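Nudix Hydrolase, RenU (Mycolicibacterium smegmatis, PDB 6UUF) is a magnesium-dependent hydrolase of the Nudix family, a putative MutT-type mutator protein that probably hydrolyses nucleoside diphosphate derivatives such as NADH. Local coordinates at residues L26-P31 with A112-P117. The protein carries 3 engineered substitutions. Residues are numbered along the deposited sequence; the frame is centred on the assembly and turned at random.
Sequences LLLRAP and ADAAEP
Arg29 and Asp113 lie side by side on one face of a parallel strand pair, and their charged groups meet nearly coplanar, the two planes 30° apart. The grip is side-on: NE and NH2 of Arg29 both converge on Asp113 OD1, each at 2.8 Å, while the NH2 bond to Asp113 OD2 is weak. OD1 receives NH2 on its syn lone pair and NE nearly along its C-O axis. Arg29 CG stands anti to the carbonyl carbon (chi1 -51°), and a bend at chi3 (-60°) turns the guanidinium edge onto the carboxylate. In the backbone, Ala112 N donates to Leu27 O, Arg29 N to Ala112 O (2.7 Å), and Ala114 N to Arg29 O, the last almost straight. On the other face, Leu26 CD1 and Leu28 CD1 both reach Ala112 CB at 3.9 Å, and Trp131 of strand 126-133 touches Leu28 and Ala30. Residues 114-117 then curl round the end of 26-31, bringing Glu116 O to 3.5 Å from Ala30 CB and Ala115 O to 3.4 Å from Pro31 CG. Farther out, Arg89 forms a salt bridge with Asp113 OD2, and Ile160 O accepts from Arg29 NH1, linking Arg29 to the chain just after helix 144-158. Replacing Arg29 with a leucine would probably leave Asp113 OD1 without its two donors and Ile160 O without this hydrogen bond. Within the mixed sheet of the Nudix fold, the buried Asp113 is thus bonded by two arginines whose nitrogens also come close to each other, which probably favours its ionised form.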
loop_
_atom_site.group_PDB
_atom_site.type_symbol
_atom_site.label_atom_id
_atom_site.label_comp_id
_atom_site.label_asym_id
_atom_site.label_seq_id
_atom_site.Cartn_x
_atom_site.Cartn_y
_atom_site.Cartn_z
ATOM N N LEU A 26 -2.426 -1.087 0.213
ATOM C CA LEU A 26 -3.325 -0.549 1.198
ATOM C C LEU A 26 -2.641 0.377 2.168
ATOM O O LEU A 26 -1.758 -0.045 2.892
ATOM C CB LEU A 26 -3.967 -1.673 1.975
ATOM C CG LEU A 26 -5.275 -1.291 2.641
ATOM C CD1 LEU A 26 -6.365 -0.860 1.672
ATOM C CD2 LEU A 26 -5.711 -2.509 3.448
ATOM N N LEU A 27 -3.084 1.630 2.201
ATOM C CA LEU A 27 -2.737 2.589 3.258
ATOM C C LEU A 27 -3.863 2.599 4.253
ATOM O O LEU A 27 -4.851 3.327 4.093
ATOM C CB LEU A 27 -2.528 3.981 2.654
ATOM C CG LEU A 27 -2.201 5.139 3.584
ATOM C CD1 LEU A 27 -1.038 4.734 4.450
ATOM C CD2 LEU A 27 -1.786 6.373 2.766
ATOM N N LEU A 28 -3.744 1.747 5.255
ATOM C CA LEU A 28 -4.770 1.573 6.267
ATOM C C LEU A 28 -4.488 2.498 7.466
ATOM O O LEU A 28 -3.419 2.410 8.058
ATOM C CB LEU A 28 -4.795 0.140 6.751
ATOM C CG LEU A 28 -5.870 -0.167 7.801
ATOM C CD1 LEU A 28 -7.301 0.181 7.335
ATOM C CD2 LEU A 28 -5.777 -1.643 8.116
ATOM N N ARG A 29 -5.462 3.339 7.820
ATOM C CA ARG A 29 -5.354 4.310 8.910
ATOM C C ARG A 29 -6.132 3.868 10.107
ATOM O O ARG A 29 -7.204 3.269 9.956
ATOM C CB ARG A 29 -5.836 5.685 8.491
ATOM C CG ARG A 29 -5.211 6.176 7.181
ATOM C CD ARG A 29 -5.762 7.549 6.797
ATOM N NE ARG A 29 -7.224 7.557 6.594
ATOM C CZ ARG A 29 -7.937 8.658 6.369
ATOM N NH1 ARG A 29 -7.357 9.871 6.340
ATOM N NH2 ARG A 29 -9.243 8.550 6.198
ATOM N N ALA A 30 -5.586 4.135 11.294
ATOM C CA ALA A 30 -6.317 3.908 12.557
ATOM C C ALA A 30 -6.065 4.989 13.601
ATOM O O ALA A 30 -4.965 5.500 13.709
ATOM C CB ALA A 30 -6.037 2.531 13.152
ATOM N N PRO A 31 -7.106 5.340 14.369
ATOM C CA PRO A 31 -6.916 6.347 15.411
ATOM C C PRO A 31 -6.197 5.734 16.588
ATOM O O PRO A 31 -6.422 4.559 16.908
ATOM C CB PRO A 31 -8.343 6.727 15.801
ATOM C CG PRO A 31 -9.218 5.630 15.290
ATOM C CD PRO A 31 -8.417 4.674 14.485
ATOM N N ALA A 112 -7.631 3.385 3.369
ATOM C CA ALA A 112 -8.741 2.788 4.099
ATOM C C ALA A 112 -8.596 3.096 5.571
ATOM O O ALA A 112 -7.486 3.439 6.018
ATOM C CB ALA A 112 -8.802 1.286 3.883
ATOM N N ASP A 113 -9.720 2.992 6.296
ATOM C CA ASP A 113 -9.791 3.200 7.746
ATOM C C ASP A 113 -10.222 1.944 8.540
ATOM O O ASP A 113 -11.056 1.161 8.110
ATOM C CB ASP A 113 -10.812 4.255 8.059
ATOM C CG ASP A 113 -10.481 5.606 7.456
ATOM O OD1 ASP A 113 -9.368 5.851 6.971
ATOM O OD2 ASP A 113 -11.389 6.445 7.459
ATOM N N ALA A 114 -9.627 1.769 9.705
ATOM C CA ALA A 114 -10.126 0.837 10.715
ATOM C C ALA A 114 -10.520 1.638 11.971
ATOM O O ALA A 114 -10.050 2.784 12.191
ATOM C CB ALA A 114 -9.041 -0.146 11.070
ATOM N N ALA A 115 -11.360 1.021 12.804
ATOM C CA ALA A 115 -11.857 1.663 14.033
ATOM C C ALA A 115 -10.762 1.834 15.112
ATOM O O ALA A 115 -10.857 2.724 15.945
ATOM C CB ALA A 115 -13.049 0.882 14.580
ATOM N N GLU A 116 -9.715 1.013 15.062
ATOM C CA GLU A 116 -8.660 1.001 16.074
ATOM C C GLU A 116 -7.457 0.290 15.461
ATOM O O GLU A 116 -7.577 -0.298 14.388
ATOM C CB GLU A 116 -9.129 0.259 17.321
ATOM C CG GLU A 116 -9.780 -1.081 17.031
ATOM C CD GLU A 116 -9.878 -1.942 18.260
ATOM O OE1 GLU A 116 -10.955 -2.001 18.871
ATOM O OE2 GLU A 116 -8.859 -2.541 18.629
ATOM N N PRO A 117 -6.292 0.346 16.112
ATOM C CA PRO A 117 -5.193 -0.403 15.531
ATOM C C PRO A 117 -5.465 -1.912 15.665
ATOM O O PRO A 117 -5.724 -2.388 16.764
ATOM C CB PRO A 117 -3.976 0.061 16.356
ATOM C CG PRO A 117 -4.402 1.342 16.995
ATOM C CD PRO A 117 -5.855 1.094 17.298
#